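Local structure of ribulose-bisphosphate carboxylase (Alicyclobacillus acidocaldarius subsp. acidocaldarius, 4NAS) at residues M104-P116 and S277-Q290. The protein belongs to the large-chain family of ribulose-bisphosphate carboxylases, pairing an N-terminal alpha/beta domain with a TIM-barrel catalytic domain. Residues are numbered along the deposited sequence; the frame is centred on the assembly and turned at random.
Sequences MDGEIRLERLQMP and SPNYGIAADIVLGQ
Gly106 and Glu107 lie against the ring of Tyr280: Gly106 O comes to 3.2 Å from Tyr280 CE2, and Glu107 CG sits over one ring face, toward the rim. Glu107 CG is placed opposite the backbone N (chi1 -177°), and the chain, extended beyond it, runs alongside Asn279; its carboxylate also forms a salt bridge with Arg18 of strand 12-22. Ile108 O is linked to Gly281 N through a water. Arg109 then stretches out straight to NE, which donates to Tyr280 O at 3.1 Å; that oxygen lies close to the guanidinium plane, although NE stands above the carbonyl plane. A weak bond from NE to Ser277 O and one from NH2 to Tyr275 O add to the grip, Ala283 N lies over one guanidinium face, and NH1 forms a salt bridge with Glu111 OE2 (2.9 Å).

At Leu110 the backbones pair in parallel: its N donates to Gly281 O at 2.9 Å, and its O accepts from Ala283 N at 2.9 Å. Residues around 281-282 thus add a short, weakly bonded edge strand, within this chain, to the N-terminal domain's mixed sheet, although they come from the barrel domain and lead straight into helix 284-295, with Ala283 as its N-cap. The Leu110 side chain meets Ile282 on the same sheet face, where Phe99 and Val98 of helix 91-99 pack too.

Glu111 and Arg112 form a classic bulge opposite Thr16. The axes of strand 108-114 and helix segment 284-290 run 50° apart. Two waters join Glu111 O to the carboxylate of Asp285. Ile286 CD1 reaches Glu111 O at 3.7 Å, while its CG2 branch touches Leu113 CD1 at 4.2 Å. Leu113 O takes an almost straight bond (175°) from Gln290 NE2, and a water connects Leu113 N with Gln290 OE1.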
HETATM    1  N   MSE B 104      -5.425 -11.783  -3.648  1.00 20.42           N
HETATM    2  CA  MSE B 104      -4.434 -12.807  -3.929  1.00 18.28           C
HETATM    3  C   MSE B 104      -5.025 -13.979  -4.709  1.00 24.74           C
HETATM    4  O   MSE B 104      -4.322 -14.946  -5.014  1.00 27.50           O
HETATM    5  CB  MSE B 104      -3.830 -13.307  -2.594  1.00 16.71           C
HETATM    6  CG  MSE B 104      -3.059 -12.190  -1.859  1.00 20.66           C
HETATM    7 SE   MSE B 104      -2.398 -12.769  -0.114  0.75 39.28          SE
HETATM    8  CE  MSE B 104      -3.892 -12.313   0.958  1.00 23.27           C
ATOM      9  N   ASP B 105      -6.317 -13.901  -5.018  1.00 25.01           N
ATOM     10  CA  ASP B 105      -7.030 -15.052  -5.573  1.00 27.29           C
ATOM     11  C   ASP B 105      -6.925 -15.117  -7.086  1.00 24.16           C
ATOM     12  O   ASP B 105      -7.942 -15.171  -7.774  1.00 24.60           O
ATOM     13  CB  ASP B 105      -8.508 -15.061  -5.143  1.00 33.09           C
ATOM     14  CG  ASP B 105      -8.685 -15.355  -3.653  1.00 41.02           C
ATOM     15  OD1 ASP B 105      -7.689 -15.746  -3.002  1.00 38.71           O
ATOM     16  OD2 ASP B 105      -9.815 -15.196  -3.135  1.00 43.80           O
ATOM     17  N   GLY B 106      -5.693 -15.116  -7.582  1.00 26.25           N
ATOM     18  CA  GLY B 106      -5.407 -15.180  -9.006  1.00 23.43           C
ATOM     19  C   GLY B 106      -5.761 -13.940  -9.807  1.00 24.12           C
ATOM     20  O   GLY B 106      -5.576 -12.800  -9.369  1.00 21.30           O
ATOM     21  N   GLU B 107      -6.281 -14.150 -11.012  1.00 21.49           N
ATOM     22  CA  GLU B 107      -6.632 -13.013 -11.867  1.00 21.24           C
ATOM     23  C   GLU B 107      -7.934 -12.352 -11.441  1.00 22.06           C
ATOM     24  O   GLU B 107      -9.008 -12.794 -11.816  1.00 26.19           O
ATOM     25  CB  GLU B 107      -6.721 -13.449 -13.327  1.00 24.46           C
ATOM     26  CG  GLU B 107      -7.011 -12.296 -14.272  1.00 22.81           C
ATOM     27  CD  GLU B 107      -6.855 -12.685 -15.720  1.00 31.47           C
ATOM     28  OE1 GLU B 107      -6.239 -13.744 -15.980  1.00 22.23           O
ATOM     29  OE2 GLU B 107      -7.359 -11.930 -16.587  1.00 31.41           O
ATOM     30  N   ILE B 108      -7.837 -11.284 -10.652  1.00 16.88           N
ATOM     31  CA  ILE B 108      -9.023 -10.591 -10.156  1.00 16.90           C
ATOM     32  C   ILE B 108      -8.619  -9.140  -9.902  1.00 16.09           C
ATOM     33  O   ILE B 108      -7.489  -8.894  -9.513  1.00 16.00           O
ATOM     34  CB  ILE B 108      -9.539 -11.216  -8.831  1.00 17.05           C
ATOM     35  CG1 ILE B 108     -10.827 -10.544  -8.384  1.00 18.54           C
ATOM     36  CG2 ILE B 108      -8.457 -11.175  -7.692  1.00 16.38           C
ATOM     37  CD1 ILE B 108     -11.581 -11.371  -7.339  1.00 24.91           C
ATOM     38  N   ARG B 109      -9.532  -8.207 -10.135  1.00 19.82           N
ATOM     39  CA  ARG B 109      -9.225  -6.782 -10.014  1.00 17.97           C
ATOM     40  C   ARG B 109     -10.425  -6.024  -9.493  1.00 15.74           C
ATOM     41  O   ARG B 109     -11.550  -6.201  -9.991  1.00 17.18           O
ATOM     42  CB  ARG B 109      -8.809  -6.249 -11.396  1.00 15.94           C
ATOM     43  CG  ARG B 109      -8.457  -4.780 -11.489  1.00 17.59           C
ATOM     44  CD  ARG B 109      -8.092  -4.434 -12.953  1.00 24.52           C
ATOM     45  NE  ARG B 109      -7.118  -3.349 -13.046  1.00 23.62           N
ATOM     46  CZ  ARG B 109      -7.403  -2.112 -13.415  1.00 23.47           C
ATOM     47  NH1 ARG B 109      -8.644  -1.775 -13.738  1.00 27.76           N
ATOM     48  NH2 ARG B 109      -6.440  -1.206 -13.457  1.00 22.78           N
ATOM     49  N   LEU B 110     -10.198  -5.161  -8.506  1.00 18.31           N
ATOM     50  CA  LEU B 110     -11.270  -4.321  -7.966  1.00 16.28           C
ATOM     51  C   LEU B 110     -11.531  -3.101  -8.860  1.00 23.41           C
ATOM     52  O   LEU B 110     -10.641  -2.244  -9.048  1.00 18.86           O
ATOM     53  CB  LEU B 110     -10.916  -3.890  -6.533  1.00 17.99           C
ATOM     54  CG  LEU B 110     -11.896  -2.941  -5.834  1.00 19.61           C
ATOM     55  CD1 LEU B 110     -13.258  -3.607  -5.619  1.00 19.32           C
ATOM     56  CD2 LEU B 110     -11.279  -2.540  -4.492  1.00 16.07           C
ATOM     57  N   GLU B 111     -12.752  -3.031  -9.393  1.00 16.25           N
ATOM     58  CA  GLU B 111     -13.131  -2.099 -10.456  1.00 24.90           C
ATOM     59  C   GLU B 111     -13.969  -0.941  -9.945  1.00 22.87           C
ATOM     60  O   GLU B 111     -13.927   0.169 -10.486  1.00 19.22           O
ATOM     61  CB  GLU B 111     -13.976  -2.832 -11.507  1.00 29.08           C
ATOM     62  CG  GLU B 111     -13.244  -3.910 -12.294  1.00 39.13           C
ATOM     63  CD  GLU B 111     -12.399  -3.333 -13.407  1.00 47.97           C
ATOM     64  OE1 GLU B 111     -12.812  -3.443 -14.583  1.00 48.92           O
ATOM     65  OE2 GLU B 111     -11.331  -2.761 -13.105  1.00 50.32           O
ATOM     66  N   ARG B 112     -14.777  -1.213  -8.931  1.00 20.57           N
ATOM     67  CA  ARG B 112     -15.715  -0.213  -8.447  1.00 17.50           C
ATOM     68  C   ARG B 112     -16.045  -0.421  -6.974  1.00 20.85           C
ATOM     69  O   ARG B 112     -16.172  -1.565  -6.489  1.00 18.74           O
ATOM     70  CB  ARG B 112     -17.000  -0.213  -9.286  1.00 18.85           C
ATOM     71  CG  ARG B 112     -17.987   0.899  -8.888  1.00 28.78           C
ATOM     72  CD  ARG B 112     -19.311   0.849  -9.660  1.00 26.65           C
ATOM     73  NE  ARG B 112     -20.108   2.048  -9.392  1.00 24.32           N
ATOM     74  CZ  ARG B 112     -21.324   2.270  -9.876  1.00 35.07           C
ATOM     75  NH1 ARG B 112     -21.906   1.364 -10.641  1.00 39.75           N
ATOM     76  NH2 ARG B 112     -21.965   3.397  -9.582  1.00 43.05           N
ATOM     77  N   LEU B 113     -16.149   0.698  -6.261  1.00 23.43           N
ATOM     78  CA  LEU B 113     -16.653   0.698  -4.891  1.00 27.22           C
ATOM     79  C   LEU B 113     -17.818   1.656  -4.781  1.00 23.42           C
ATOM     80  O   LEU B 113     -17.671   2.871  -4.971  1.00 27.24           O
ATOM     81  CB  LEU B 113     -15.565   1.121  -3.911  1.00 16.45           C
ATOM     82  CG  LEU B 113     -14.462   0.104  -3.641  1.00 16.69           C
ATOM     83  CD1 LEU B 113     -13.396   0.765  -2.750  1.00 18.07           C
ATOM     84  CD2 LEU B 113     -14.978  -1.186  -2.990  1.00 16.45           C
ATOM     85  N   GLN B 114     -18.994   1.129  -4.497  1.00 21.50           N
ATOM     86  CA  GLN B 114     -20.116   2.027  -4.247  1.00 22.13           C
ATOM     87  C   GLN B 114     -20.292   2.170  -2.743  1.00 24.97           C
ATOM     88  O   GLN B 114     -20.603   1.202  -2.045  1.00 28.12           O
ATOM     89  CB  GLN B 114     -21.388   1.522  -4.924  1.00 24.18           C
ATOM     90  CG  GLN B 114     -21.283   1.544  -6.451  1.00 24.63           C
ATOM     91  CD  GLN B 114     -22.461   0.884  -7.141  1.00 29.09           C
ATOM     92  OE1 GLN B 114     -23.573   1.412  -7.133  1.00 29.43           O
ATOM     93  NE2 GLN B 114     -22.221  -0.275  -7.753  1.00 31.78           N
HETATM   94  N   MSE B 115     -20.099   3.382  -2.246  1.00 23.91           N
HETATM   95  CA  MSE B 115     -20.040   3.587  -0.802  1.00 25.55           C
HETATM   96  C   MSE B 115     -21.235   4.319  -0.217  1.00 26.29           C
HETATM   97  O   MSE B 115     -21.641   5.367  -0.719  1.00 29.74           O
HETATM   98  CB  MSE B 115     -18.731   4.260  -0.440  1.00 21.90           C
HETATM   99  CG  MSE B 115     -17.590   3.351  -0.805  1.00 28.38           C
HETATM  100 SE   MSE B 115     -15.964   3.993  -0.094  0.90 60.09          SE
HETATM  101  CE  MSE B 115     -16.593   4.960   1.464  1.00 34.25           C
ATOM    102  N   PRO B 116     -21.824   3.737   0.835  1.00 29.91           N
ATOM    103  CA  PRO B 116     -23.020   4.323   1.428  1.00 29.30           C
ATOM    104  C   PRO B 116     -22.633   5.604   2.143  1.00 29.05           C
ATOM    105  O   PRO B 116     -21.476   5.755   2.561  1.00 25.31           O
ATOM    106  CB  PRO B 116     -23.470   3.272   2.447  1.00 33.31           C
ATOM    107  CG  PRO B 116     -22.622   2.072   2.200  1.00 36.87           C
ATOM    108  CD  PRO B 116     -21.365   2.553   1.577  1.00 34.63           C
ATOM    109  N   SER B 277      -1.568  -2.913 -14.211  1.00 16.60           N
ATOM    110  CA  SER B 277      -2.015  -4.070 -14.951  1.00 14.78           C
ATOM    111  C   SER B 277      -3.496  -3.944 -15.315  1.00 32.21           C
ATOM    112  O   SER B 277      -4.301  -3.477 -14.516  1.00 30.44           O
ATOM    113  CB  SER B 277      -1.803  -5.329 -14.120  1.00 18.43           C
ATOM    114  OG  SER B 277      -2.786  -6.293 -14.434  1.00 35.74           O
ATOM    115  N   PRO B 278      -3.868  -4.380 -16.522  1.00 30.81           N
ATOM    116  CA  PRO B 278      -5.290  -4.345 -16.868  1.00 30.56           C
ATOM    117  C   PRO B 278      -6.125  -5.436 -16.187  1.00 26.41           C
ATOM    118  O   PRO B 278      -7.337  -5.313 -16.186  1.00 24.63           O
ATOM    119  CB  PRO B 278      -5.284  -4.544 -18.393  1.00 31.37           C
ATOM    120  CG  PRO B 278      -4.016  -5.238 -18.683  1.00 32.99           C
ATOM    121  CD  PRO B 278      -3.022  -4.701 -17.679  1.00 25.34           C
ATOM    122  N   ASN B 279      -5.494  -6.456 -15.611  1.00 19.43           N
ATOM    123  CA  ASN B 279      -6.212  -7.638 -15.137  1.00 23.29           C
ATOM    124  C   ASN B 279      -6.044  -7.948 -13.651  1.00 23.33           C
ATOM    125  O   ASN B 279      -6.695  -8.858 -13.128  1.00 23.30           O
ATOM    126  CB  ASN B 279      -5.787  -8.873 -15.931  1.00 27.90           C
ATOM    127  CG  ASN B 279      -6.016  -8.719 -17.415  1.00 36.75           C
ATOM    128  OD1 ASN B 279      -7.017  -8.152 -17.853  1.00 41.45           O
ATOM    129  ND2 ASN B 279      -5.080  -9.218 -18.200  1.00 41.49           N
ATOM    130  N   TYR B 280      -5.165  -7.207 -12.984  1.00 21.13           N
ATOM    131  CA  TYR B 280      -4.929  -7.393 -11.553  1.00 20.68           C
ATOM    132  C   TYR B 280      -4.995  -6.041 -10.843  1.00 21.34           C
ATOM    133  O   TYR B 280      -4.964  -4.993 -11.500  1.00 17.44           O
ATOM    134  CB  TYR B 280      -3.554  -8.034 -11.317  1.00 16.41           C
ATOM    135  CG  TYR B 280      -3.402  -9.445 -11.870  1.00 19.84           C
ATOM    136  CD1 TYR B 280      -3.111  -9.661 -13.209  1.00 21.63           C
ATOM    137  CD2 TYR B 280      -3.527 -10.553 -11.041  1.00 20.34           C
ATOM    138  CE1 TYR B 280      -2.959 -10.946 -13.711  1.00 25.80           C
ATOM    139  CE2 TYR B 280      -3.381 -11.848 -11.536  1.00 21.56           C
ATOM    140  CZ  TYR B 280      -3.093 -12.028 -12.871  1.00 23.01           C
ATOM    141  OH  TYR B 280      -2.945 -13.292 -13.372  1.00 27.31           O
ATOM    142  N   GLY B 281      -5.081  -6.070  -9.511  1.00 17.49           N
ATOM    143  CA  GLY B 281      -5.008  -4.860  -8.700  1.00 17.48           C
ATOM    144  C   GLY B 281      -6.298  -4.087  -8.485  1.00 14.79           C
ATOM    145  O   GLY B 281      -7.386  -4.653  -8.448  1.00 16.27           O
ATOM    146  N   ILE B 282      -6.166  -2.769  -8.355  1.00 16.41           N
ATOM    147  CA  ILE B 282      -7.276  -1.876  -8.089  1.00 14.77           C
ATOM    148  C   ILE B 282      -7.269  -0.781  -9.146  1.00 20.68           C
ATOM    149  O   ILE B 282      -6.209  -0.232  -9.425  1.00 15.38           O
ATOM    150  CB  ILE B 282      -7.086  -1.196  -6.718  1.00 15.16           C
ATOM    151  CG1 ILE B 282      -6.910  -2.232  -5.612  1.00 17.63           C
ATOM    152  CG2 ILE B 282      -8.257  -0.297  -6.395  1.00 18.14           C
ATOM    153  CD1 ILE B 282      -6.580  -1.619  -4.287  1.00 15.68           C
ATOM    154  N   ALA B 283      -8.433  -0.448  -9.712  1.00 15.01           N
ATOM    155  CA  ALA B 283      -8.534   0.594 -10.747  1.00 17.86           C
ATOM    156  C   ALA B 283      -7.930   1.941 -10.339  1.00 20.07           C
ATOM    157  O   ALA B 283      -8.072   2.386  -9.195  1.00 15.77           O
ATOM    158  CB  ALA B 283      -9.981   0.789 -11.172  1.00 16.30           C
ATOM    159  N   ALA B 284      -7.296   2.611 -11.291  1.00 19.78           N
ATOM    160  CA  ALA B 284      -6.648   3.877 -10.986  1.00 20.86           C
ATOM    161  C   ALA B 284      -7.596   4.941 -10.469  1.00 15.29           C
ATOM    162  O   ALA B 284      -7.195   5.745  -9.657  1.00 12.77           O
ATOM    163  CB  ALA B 284      -5.860   4.396 -12.169  1.00 12.74           C
ATOM    164  N   ASP B 285      -8.859   4.945 -10.895  1.00 13.47           N
ATOM    165  CA  ASP B 285      -9.754   5.992 -10.418  1.00 15.14           C
ATOM    166  C   ASP B 285     -10.082   5.836  -8.932  1.00 19.50           C
ATOM    167  O   ASP B 285     -10.447   6.806  -8.248  1.00 17.92           O
ATOM    168  CB  ASP B 285     -11.031   6.066 -11.255  1.00 13.60           C
ATOM    169  CG  ASP B 285     -11.819   4.783 -11.201  1.00 31.02           C
ATOM    170  OD1 ASP B 285     -11.294   3.763 -11.698  1.00 30.68           O
ATOM    171  OD2 ASP B 285     -12.939   4.791 -10.655  1.00 26.36           O
ATOM    172  N   ILE B 286      -9.974   4.612  -8.430  1.00 18.95           N
ATOM    173  CA  ILE B 286     -10.237   4.365  -7.027  1.00 22.28           C
ATOM    174  C   ILE B 286      -8.999   4.820  -6.260  1.00 22.20           C
ATOM    175  O   ILE B 286      -9.091   5.592  -5.312  1.00 15.76           O
ATOM    176  CB  ILE B 286     -10.541   2.866  -6.758  1.00 15.70           C
ATOM    177  CG1 ILE B 286     -11.851   2.447  -7.436  1.00 18.05           C
ATOM    178  CG2 ILE B 286     -10.544   2.542  -5.219  1.00 13.03           C
ATOM    179  CD1 ILE B 286     -12.080   0.911  -7.413  1.00 20.99           C
ATOM    180  N   VAL B 287      -7.841   4.367  -6.718  1.00 18.91           N
ATOM    181  CA  VAL B 287      -6.564   4.619  -6.025  1.00 22.13           C
ATOM    182  C   VAL B 287      -6.208   6.119  -5.984  1.00 23.39           C
ATOM    183  O   VAL B 287      -5.836   6.668  -4.939  1.00 15.77           O
ATOM    184  CB  VAL B 287      -5.415   3.851  -6.705  1.00 17.83           C
ATOM    185  CG1 VAL B 287      -4.072   4.178  -6.042  1.00 19.29           C
ATOM    186  CG2 VAL B 287      -5.667   2.334  -6.670  1.00 19.86           C
ATOM    187  N   LEU B 288      -6.359   6.777  -7.127  1.00 14.54           N
ATOM    188  CA  LEU B 288      -5.979   8.188  -7.251  1.00 17.21           C
ATOM    189  C   LEU B 288      -7.148   9.144  -7.155  1.00 18.68           C
ATOM    190  O   LEU B 288      -6.957  10.360  -7.151  1.00 16.30           O
ATOM    191  CB  LEU B 288      -5.245   8.418  -8.584  1.00 12.86           C
ATOM    192  CG  LEU B 288      -3.971   7.594  -8.710  1.00 18.43           C
ATOM    193  CD1 LEU B 288      -3.336   7.756 -10.088  1.00 23.46           C
ATOM    194  CD2 LEU B 288      -2.982   7.992  -7.615  1.00 19.74           C
ATOM    195  N   GLY B 289      -8.371   8.630  -7.062  1.00 15.99           N
ATOM    196  CA  GLY B 289      -9.501   9.537  -7.113  1.00 19.55           C
ATOM    197  C   GLY B 289     -10.388   9.460  -5.892  1.00 18.24           C
ATOM    198  O   GLY B 289     -10.369  10.332  -5.010  1.00 18.30           O
ATOM    199  N   GLN B 290     -11.163   8.388  -5.855  1.00 19.27           N
ATOM    200  CA  GLN B 290     -12.097   8.121  -4.772  1.00 19.11           C
ATOM    201  C   GLN B 290     -11.421   8.113  -3.407  1.00 14.10           C
ATOM    202  O   GLN B 290     -11.836   8.826  -2.499  1.00 20.48           O
ATOM    203  CB  GLN B 290     -12.774   6.772  -5.028  1.00 19.36           C
ATOM    204  CG  GLN B 290     -13.944   6.447  -4.084  1.00 20.67           C
ATOM    205  CD  GLN B 290     -14.737   5.241  -4.573  1.00 22.95           C
ATOM    206  OE1 GLN B 290     -14.183   4.334  -5.189  1.00 22.35           O
ATOM    207  NE2 GLN B 290     -16.034   5.220  -4.285  1.00 20.88           N
TER
HETATM  208  O   HOH W   1      -5.173  -8.574  -7.771  1.00 18.22           O
HETATM  209  O   HOH W   2      -7.645   1.466 -13.987  1.00 27.37           O
HETATM  210  O   HOH W   3     -12.797   1.907 -12.552  1.00 21.02           O
HETATM  211  O   HOH W   4     -14.512   2.819 -10.200  1.00 34.60           O
HETATM  212  O   HOH W   5     -15.558   3.326  -7.452  1.00 16.27           O